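Local coordinates for protein putative cytosine/guanine deaminase (Unidentified, PDB 2PAJ) that catalyses the zinc-dependent hydrolytic deamination of 2-amino-4-hydroxypteridines to 2,4-dihydroxypteridines, with release of ammonium, at residues P70-T75 with D345-V350; G170-R175 with E188-Y193; I39-D44 with Y410-A415. One frame throughout, in Å; residues are numbered along the deposited sequence.

Contact 1: residues P70-T75 with D345-V350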
loop_
_atom_site.group_PDB
_atom_site.type_symbol
_atom_site.label_atom_id
_atom_site.label_comp_id
_atom_site.label_asym_id
_atom_site.label_seq_id
_atom_site.Cartn_x
_atom_site.Cartn_y
_atom_site.Cartn_z
ATOM N N PRO A 70 -8.136 -2.583 11.530
ATOM C CA PRO A 70 -8.660 -1.847 10.381
ATOM C C PRO A 70 -7.858 -2.470 9.227
ATOM O O PRO A 70 -6.718 -2.889 9.436
ATOM C CB PRO A 70 -8.275 -0.402 10.689
ATOM C CG PRO A 70 -7.079 -0.529 11.521
ATOM C CD PRO A 70 -7.407 -1.682 12.433
ATOM N N ALA A 71 -8.442 -2.597 8.039
ATOM C CA ALA A 71 -7.722 -3.193 6.909
ATOM C C ALA A 71 -6.396 -2.454 6.662
ATOM O O ALA A 71 -6.287 -1.261 6.929
ATOM C CB ALA A 71 -8.601 -3.167 5.661
ATOM N N TRP A 72 -5.383 -3.153 6.161
ATOM C CA TRP A 72 -4.094 -2.514 5.927
ATOM C C TRP A 72 -4.100 -1.543 4.752
ATOM O O TRP A 72 -4.898 -1.648 3.825
ATOM C CB TRP A 72 -2.995 -3.551 5.653
ATOM C CG TRP A 72 -2.803 -4.584 6.707
ATOM C CD1 TRP A 72 -3.109 -5.915 6.623
ATOM C CD2 TRP A 72 -2.326 -4.363 8.035
ATOM N NE1 TRP A 72 -2.864 -6.530 7.821
ATOM C CE2 TRP A 72 -2.381 -5.602 8.711
ATOM C CE3 TRP A 72 -1.863 -3.234 8.730
ATOM C CZ2 TRP A 72 -1.988 -5.750 10.048
ATOM C CZ3 TRP A 72 -1.475 -3.375 10.051
ATOM C CH2 TRP A 72 -1.541 -4.629 10.700
ATOM N N VAL A 73 -3.179 -0.595 4.814
ATOM C CA VAL A 73 -2.990 0.401 3.779
ATOM C C VAL A 73 -1.528 0.289 3.342
ATOM O O VAL A 73 -0.614 0.632 4.090
ATOM C CB VAL A 73 -3.256 1.824 4.313
ATOM C CG1 VAL A 73 -3.146 2.834 3.185
ATOM C CG2 VAL A 73 -4.623 1.887 4.945
ATOM N N ASN A 74 -1.314 -0.221 2.139
ATOM C CA ASN A 74 0.025 -0.368 1.591
ATOM C C ASN A 74 0.347 0.902 0.816
ATOM O O ASN A 74 -0.361 1.250 -0.115
ATOM C CB ASN A 74 0.074 -1.585 0.665
ATOM C CG ASN A 74 1.378 -1.693 -0.088
ATOM O OD1 ASN A 74 2.415 -2.000 0.490
ATOM N ND2 ASN A 74 1.333 -1.430 -1.391
ATOM N N THR A 75 1.417 1.589 1.204
ATOM C CA THR A 75 1.793 2.836 0.557
ATOM C C THR A 75 2.947 2.792 -0.444
ATOM O O THR A 75 3.412 3.841 -0.883
ATOM C CB THR A 75 2.103 3.920 1.596
ATOM O OG1 THR A 75 3.226 3.531 2.391
ATOM C CG2 THR A 75 0.915 4.128 2.494
ATOM N N ASP A 345 3.376 -9.121 1.411
ATOM C CA ASP A 345 2.051 -9.042 2.014
ATOM C C ASP A 345 2.212 -8.194 3.263
ATOM O O ASP A 345 3.281 -8.175 3.876
ATOM C CB ASP A 345 1.488 -10.441 2.327
ATOM C CG ASP A 345 2.354 -11.240 3.290
ATOM O OD1 ASP A 345 2.099 -11.182 4.513
ATOM O OD2 ASP A 345 3.289 -11.929 2.819
ATOM N N MET A 346 1.161 -7.466 3.615
ATOM C CA MET A 346 1.220 -6.574 4.756
ATOM C C MET A 346 1.430 -7.231 6.110
ATOM O O MET A 346 1.866 -6.576 7.052
ATOM C CB MET A 346 -0.016 -5.664 4.783
ATOM C CG MET A 346 0.077 -4.435 3.861
ATOM S SD MET A 346 1.495 -3.339 4.177
ATOM C CE MET A 346 1.019 -2.582 5.672
ATOM N N ILE A 347 1.142 -8.517 6.227
ATOM C CA ILE A 347 1.355 -9.173 7.507
ATOM C C ILE A 347 2.838 -9.487 7.728
ATOM O O ILE A 347 3.382 -9.199 8.796
ATOM C CB ILE A 347 0.461 -10.419 7.619
ATOM C CG1 ILE A 347 -0.919 -9.975 8.109
ATOM C CG2 ILE A 347 1.056 -11.437 8.567
ATOM C CD1 ILE A 347 -2.015 -10.945 7.833
ATOM N N SER A 348 3.496 -10.041 6.715
ATOM C CA SER A 348 4.916 -10.336 6.812
ATOM C C SER A 348 5.663 -9.041 7.096
ATOM O O SER A 348 6.601 -9.017 7.900
ATOM C CB SER A 348 5.434 -10.921 5.502
ATOM O OG SER A 348 4.711 -12.084 5.140
ATOM N N GLU A 349 5.235 -7.970 6.428
ATOM C CA GLU A 349 5.843 -6.650 6.562
ATOM C C GLU A 349 5.667 -6.043 7.934
ATOM O O GLU A 349 6.607 -5.516 8.525
ATOM C CB GLU A 349 5.271 -5.701 5.502
ATOM C CG GLU A 349 6.073 -5.664 4.210
ATOM C CD GLU A 349 7.447 -5.034 4.403
ATOM O OE1 GLU A 349 7.532 -3.980 5.068
ATOM O OE2 GLU A 349 8.441 -5.570 3.883
ATOM N N VAL A 350 4.448 -6.115 8.435
ATOM C CA VAL A 350 4.127 -5.581 9.745
ATOM C C VAL A 350 4.878 -6.360 10.836
ATOM O O VAL A 350 5.308 -5.799 11.845
ATOM C CB VAL A 350 2.594 -5.629 9.936
ATOM C CG1 VAL A 350 2.215 -5.777 11.384
ATOM C CG2 VAL A 350 1.993 -4.364 9.355
#
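Trp72 on the first strand of the amidohydrolase (beta/alpha)8 barrel packs against Met346 and Val350 of helix 346-359, which follows the eighth strand, so the contact brings together the two ends of the barrel sequence. The indole receives both aliphatic partners over one face. Met346 CB sits 3.9 Å from the centroid of the five-membered ring of Trp72, and Val350 CG2 lies over the six-membered ring, 3.7 Å from Trp72 CZ3: two CH-pi contacts one helical turn apart. Trp72 CG stands beside its own backbone N (chi1 -56°), which sends the ring along the helix surface. Ile347 CG1 comes obliquely to Trp72 NE1. Beyond CB the chain of Met346 bends at chi2 and chi3, bringing CE to within 3.9 Å of Val73 O and SD to 4.0 Å from Asn74 OD1. That amide oxygen takes its hydrogen bond from Val335 N, which ties Asn74 to the segment just after the eighth strand. The Asn74 side chain lies about 5 Å from that of the zinc ligand His76 and about 10 Å from the zinc ion, so the packing is near the metal site without being part of it. Asp345 is the N-cap, right before the helix; Asp345 OD1 accepts from Ser348 N at 2.8 Å, met from above the carboxylate plane, and Asp345 OD2 takes Ser348 OG on the syn side at 2.7 Å.

Contact 2: residues G170-R175 with E188-Y193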
loop_
_atom_site.group_PDB
_atom_site.type_symbol
_atom_site.label_atom_id
_atom_site.label_comp_id
_atom_site.label_asym_id
_atom_site.label_seq_id
_atom_site.Cartn_x
_atom_site.Cartn_y
_atom_site.Cartn_z
ATOM N N GLY A 170 8.131 6.799 -13.707
ATOM C CA GLY A 170 8.790 6.932 -14.990
ATOM C C GLY A 170 10.035 7.796 -14.954
ATOM O O GLY A 170 10.488 8.234 -13.894
ATOM N N ALA A 171 10.602 8.032 -16.129
ATOM C CA ALA A 171 11.791 8.857 -16.239
ATOM C C ALA A 171 11.874 9.550 -17.583
ATOM O O ALA A 171 11.281 9.115 -18.567
ATOM C CB ALA A 171 13.041 8.020 -16.013
ATOM N N THR A 172 12.614 10.652 -17.599
ATOM C CA THR A 172 12.834 11.419 -18.814
ATOM C C THR A 172 14.270 11.190 -19.265
ATOM O O THR A 172 14.653 11.590 -20.347
ATOM C CB THR A 172 12.563 12.923 -18.598
ATOM O OG1 THR A 172 13.383 13.423 -17.536
ATOM C CG2 THR A 172 11.109 13.140 -18.268
ATOM N N GLN A 173 15.063 10.543 -18.422
ATOM C CA GLN A 173 16.438 10.226 -18.779
ATOM C C GLN A 173 16.860 8.831 -18.401
ATOM O O GLN A 173 16.075 8.066 -17.828
ATOM C CB GLN A 173 17.431 11.205 -18.172
ATOM C CG GLN A 173 17.056 11.756 -16.849
ATOM C CD GLN A 173 17.040 13.240 -16.932
ATOM O OE1 GLN A 173 16.297 13.805 -17.739
ATOM N NE2 GLN A 173 17.879 13.895 -16.134
ATOM N N THR A 174 18.122 8.518 -18.696
ATOM C CA THR A 174 18.666 7.189 -18.425
ATOM C C THR A 174 20.144 7.051 -18.774
ATOM O O THR A 174 20.932 6.435 -18.025
ATOM C CB THR A 174 17.937 6.117 -19.256
ATOM O OG1 THR A 174 18.665 4.883 -19.159
ATOM C CG2 THR A 174 17.830 6.556 -20.737
ATOM N N ARG A 175 20.491 7.600 -19.937
ATOM C CA ARG A 175 21.839 7.537 -20.479
ATOM C C ARG A 175 22.582 6.232 -20.205
ATOM O O ARG A 175 23.654 6.179 -19.569
ATOM C CB ARG A 175 22.660 8.759 -20.065
ATOM C CG ARG A 175 22.922 9.708 -21.254
ATOM C CD ARG A 175 21.611 10.349 -21.792
ATOM N NE ARG A 175 21.276 10.038 -23.192
ATOM C CZ ARG A 175 20.120 9.483 -23.578
ATOM N NH1 ARG A 175 19.194 9.167 -22.667
ATOM N NH2 ARG A 175 19.865 9.272 -24.872
ATOM N N GLU A 188 10.436 8.474 -21.463
ATOM C CA GLU A 188 9.347 9.190 -22.092
ATOM C C GLU A 188 9.730 10.656 -22.058
ATOM O O GLU A 188 10.387 11.113 -21.124
ATOM C CB GLU A 188 8.051 9.013 -21.312
ATOM C CG GLU A 188 7.410 7.668 -21.409
ATOM C CD GLU A 188 6.151 7.623 -20.574
ATOM O OE1 GLU A 188 6.260 7.814 -19.338
ATOM O OE2 GLU A 188 5.056 7.405 -21.143
ATOM N N THR A 189 9.324 11.399 -23.071
ATOM C CA THR A 189 9.636 12.812 -23.079
ATOM C C THR A 189 8.798 13.448 -21.970
ATOM O O THR A 189 7.694 12.995 -21.693
ATOM C CB THR A 189 9.299 13.429 -24.442
ATOM O OG1 THR A 189 9.080 14.834 -24.285
ATOM C CG2 THR A 189 8.056 12.773 -25.034
ATOM N N LEU A 190 9.338 14.479 -21.328
ATOM C CA LEU A 190 8.653 15.180 -20.239
ATOM C C LEU A 190 7.162 15.487 -20.491
ATOM O O LEU A 190 6.315 15.220 -19.636
ATOM C CB LEU A 190 9.424 16.468 -19.925
ATOM C CG LEU A 190 9.098 17.373 -18.728
ATOM C CD1 LEU A 190 7.808 18.119 -18.970
ATOM C CD2 LEU A 190 9.023 16.549 -17.458
ATOM N N ASP A 191 6.844 16.024 -21.666
ATOM C CA ASP A 191 5.463 16.376 -22.020
ATOM C C ASP A 191 4.572 15.157 -22.186
ATOM O O ASP A 191 3.381 15.206 -21.908
ATOM C CB ASP A 191 5.457 17.190 -23.310
ATOM C CG ASP A 191 6.613 18.168 -23.366
ATOM O OD1 ASP A 191 6.446 19.341 -22.949
ATOM O OD2 ASP A 191 7.711 17.744 -23.799
ATOM N N ALA A 192 5.142 14.056 -22.647
ATOM C CA ALA A 192 4.338 12.858 -22.810
ATOM C C ALA A 192 3.849 12.429 -21.426
ATOM O O ALA A 192 2.662 12.126 -21.235
ATOM C CB ALA A 192 5.168 11.756 -23.459
ATOM N N TYR A 193 4.780 12.436 -20.470
ATOM C CA TYR A 193 4.531 12.073 -19.076
ATOM C C TYR A 193 3.421 12.980 -18.550
ATOM O O TYR A 193 2.334 12.514 -18.195
ATOM C CB TYR A 193 5.811 12.299 -18.263
ATOM C CG TYR A 193 5.874 11.651 -16.882
ATOM C CD1 TYR A 193 4.711 11.303 -16.180
ATOM C CD2 TYR A 193 7.114 11.423 -16.258
ATOM C CE1 TYR A 193 4.777 10.747 -14.895
ATOM C CE2 TYR A 193 7.197 10.868 -14.973
ATOM C CZ TYR A 193 6.023 10.533 -14.300
ATOM O OH TYR A 193 6.094 9.985 -13.034
HETATM O O HOH W 1 12.737 11.042 -22.031
#
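Ala171 and Glu188 join the two ends of the loop that leads from the third barrel strand, 163-168, to helix 190-203, one of the beta-to-alpha connections on the face of the (beta/alpha)8 barrel that carries the active site. The single direct hydrogen bond across them is backbone to backbone: Glu188 N donates to Ala171 O at 3.1 Å. One residue on, Thr172 CA makes a CH...O contact with Glu188 O at 3.4 Å, and a water donates to both Thr172 O and Glu188 O, the latter bond weak.

The side chain of Thr172 divides its two branches. OG1 stands between the backbone N and the carbonyl carbon (chi1 57°) and bonds to Glu230 OE2 of helix 228-240. The same rotation sets CG2 beside the backbone N, from where the methyl lies 3.6 Å from Glu188 O and meets Leu190 CA at 3.8 Å and Leu190 CD2 at 4.1 Å. Leu190 in turn rests on Glu230 and Glu233 of that neighbouring helix.

Arg168, just before the loop, is a partner of two side chains. Glu188, extended at chi2, places OE1 in a salt bridge with Arg168 NH1. Tyr193 CG is anti to the backbone N (chi1 -165°), which brings the ring beside Gly170; its hydroxyl bonds to Arg168 O, and its ring forms a cation-pi pair with the Arg168 side chain. Gly170, whose backbone angles call for glycine, meets this ring obliquely, with its carbonyl C 4.2 Å from Tyr193 CE2 and its N 3.8 Å from Tyr193 OH.

Contact 3: residues I39-D44 with Y410-A415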
loop_
_atom_site.group_PDB
_atom_site.type_symbol
_atom_site.label_atom_id
_atom_site.label_comp_id
_atom_site.label_asym_id
_atom_site.label_seq_id
_atom_site.Cartn_x
_atom_site.Cartn_y
_atom_site.Cartn_z
ATOM N N ILE A 39 -19.890 -4.190 16.039
ATOM C CA ILE A 39 -19.730 -3.096 15.082
ATOM C C ILE A 39 -20.811 -3.114 14.006
ATOM O O ILE A 39 -20.989 -4.112 13.308
ATOM C CB ILE A 39 -18.370 -3.152 14.378
ATOM C CG1 ILE A 39 -17.241 -3.123 15.413
ATOM C CG2 ILE A 39 -18.240 -1.972 13.413
ATOM C CD1 ILE A 39 -15.867 -3.282 14.822
ATOM N N ARG A 40 -21.529 -1.999 13.882
ATOM C CA ARG A 40 -22.587 -1.873 12.883
ATOM C C ARG A 40 -22.107 -1.081 11.668
ATOM O O ARG A 40 -21.471 -0.040 11.795
ATOM C CB ARG A 40 -23.828 -1.198 13.486
ATOM C CG ARG A 40 -24.924 -0.898 12.471
ATOM C CD ARG A 40 -26.293 -0.641 13.102
ATOM N NE ARG A 40 -27.043 -1.883 13.295
ATOM C CZ ARG A 40 -27.093 -2.551 14.442
ATOM N NH1 ARG A 40 -26.439 -2.087 15.497
ATOM N NH2 ARG A 40 -27.790 -3.682 14.534
ATOM N N ILE A 41 -22.412 -1.590 10.485
ATOM C CA ILE A 41 -22.016 -0.937 9.251
ATOM C C ILE A 41 -23.245 -0.646 8.395
ATOM O O ILE A 41 -24.058 -1.540 8.133
ATOM C CB ILE A 41 -21.064 -1.842 8.423
ATOM C CG1 ILE A 41 -19.770 -2.096 9.198
ATOM C CG2 ILE A 41 -20.787 -1.207 7.054
ATOM C CD1 ILE A 41 -18.879 -3.162 8.568
ATOM N N VAL A 42 -23.391 0.607 7.979
ATOM C CA VAL A 42 -24.496 0.972 7.099
ATOM C C VAL A 42 -23.885 1.555 5.832
ATOM O O VAL A 42 -23.297 2.637 5.843
ATOM C CB VAL A 42 -25.472 1.990 7.749
ATOM C CG1 VAL A 42 -24.710 3.218 8.240
ATOM C CG2 VAL A 42 -26.546 2.377 6.736
ATOM N N GLY A 43 -24.010 0.810 4.743
ATOM C CA GLY A 43 -23.438 1.264 3.498
ATOM C C GLY A 43 -21.939 1.065 3.523
ATOM O O GLY A 43 -21.442 -0.048 3.718
ATOM N N ASP A 44 -21.214 2.160 3.343
ATOM C CA ASP A 44 -19.763 2.125 3.318
ATOM C C ASP A 44 -19.193 2.740 4.589
ATOM O O ASP A 44 -17.998 3.012 4.667
ATOM C CB ASP A 44 -19.248 2.929 2.119
ATOM C CG ASP A 44 -19.281 4.444 2.376
ATOM O OD1 ASP A 44 -18.236 5.109 2.169
ATOM O OD2 ASP A 44 -20.345 4.965 2.795
ATOM N N TYR A 410 -16.002 6.701 9.837
ATOM C CA TYR A 410 -15.003 6.353 8.844
ATOM C C TYR A 410 -15.474 5.295 7.862
ATOM O O TYR A 410 -16.494 4.641 8.073
ATOM C CB TYR A 410 -13.731 5.876 9.526
ATOM C CG TYR A 410 -12.933 6.971 10.171
ATOM C CD1 TYR A 410 -13.400 7.624 11.318
ATOM C CD2 TYR A 410 -11.694 7.351 9.638
ATOM C CE1 TYR A 410 -12.653 8.616 11.916
ATOM C CE2 TYR A 410 -10.937 8.340 10.225
ATOM C CZ TYR A 410 -11.419 8.973 11.366
ATOM O OH TYR A 410 -10.670 9.960 11.963
ATOM N N ALA A 411 -14.733 5.142 6.773
ATOM C CA ALA A 411 -15.073 4.152 5.762
ATOM C C ALA A 411 -14.971 2.765 6.383
ATOM O O ALA A 411 -14.122 2.517 7.237
ATOM C CB ALA A 411 -14.127 4.273 4.565
ATOM N N ALA A 412 -15.835 1.859 5.939
ATOM C CA ALA A 412 -15.858 0.494 6.461
ATOM C C ALA A 412 -14.844 -0.449 5.827
ATOM O O ALA A 412 -15.214 -1.328 5.044
ATOM C CB ALA A 412 -17.254 -0.091 6.319
ATOM N N ASP A 413 -13.572 -0.261 6.168
ATOM C CA ASP A 413 -12.497 -1.124 5.676
ATOM C C ASP A 413 -12.005 -1.842 6.917
ATOM O O ASP A 413 -11.184 -1.315 7.674
ATOM C CB ASP A 413 -11.380 -0.295 5.059
ATOM C CG ASP A 413 -11.885 0.620 3.973
ATOM O OD1 ASP A 413 -12.603 0.135 3.066
ATOM O OD2 ASP A 413 -11.565 1.824 4.024
ATOM N N ILE A 414 -12.526 -3.047 7.114
ATOM C CA ILE A 414 -12.216 -3.826 8.294
ATOM C C ILE A 414 -11.741 -5.236 8.008
ATOM O O ILE A 414 -12.188 -5.882 7.065
ATOM C CB ILE A 414 -13.457 -3.918 9.215
ATOM C CG1 ILE A 414 -14.003 -2.519 9.468
ATOM C CG2 ILE A 414 -13.094 -4.580 10.547
ATOM C CD1 ILE A 414 -15.321 -2.503 10.207
ATOM N N ALA A 415 -10.828 -5.706 8.849
ATOM C CA ALA A 415 -10.307 -7.055 8.752
ATOM C C ALA A 415 -10.688 -7.815 10.026
ATOM O O ALA A 415 -10.457 -7.348 11.139
ATOM C CB ALA A 415 -8.807 -7.024 8.582
#
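The flat carbonyl group of Asp44 meets the N-H of Ala412 above its plane: Ala412 N donates to Asp44 O at 2.8 Å, lying 44° out of the carbonyl plane, clear of the lone-pair directions. Ala411 CA approaches the same oxygen at 3.3 Å in a CH...O contact, so two successive residues converge on one acceptor. The carboxylate of Asp44 turns elsewhere, its OD1 forming a salt bridge with Arg210. Ala412 is the centre of an inverse gamma turn, a tight bend that leads into strand 414-418. Its CB faces strand 39-42 and touches Ile41 CG2 at 3.8 Å.

Amidohydrolases of this family flank their barrel with a small beta domain assembled from both ends of the chain, and here the sheet containing strand 39-42 is laid against the segment entering strand 414-418. Beyond the turn the side chains that meet across the two segments are apolar. Ile41 and Ile414 reach for each other tip to tip, with Ile41 CD1 and Ile414 CD1 4.0 Å apart. Each sets CG1 beside its own backbone N (chi1 -63° and -52°) and is extended at chi2, which points the two delta methyls at each other. Ile68 of strand 67-73 continues the cluster, touching Ile39 and Ile414. Ile39 approaches more loosely, its CG2 standing 4.4 Å from Ile414 CD1.

Following the chain from the N terminus, strand 39-42 is the first of the contact segments, and 410-415 packs against it some 365 residues later; contact 3 therefore closes the longest loop and joins N-terminal and C-terminal parts of the fold. Within that loop lies contact 1, which sets the first barrel strand against the helix following the eighth. Contact 2 lies inside contact 1 and closes a short loop of its own at the third strand, so the three are nested along the chain, and none cross. Contacts 1 and 3 touch where neighbouring strands 67-73 and 414-418 meet, with Ala71 N 3.0 Å from Asp413 O, a probable hydrogen bond. Contact 2 stands apart, its centre about 41 Å from that of contact 3.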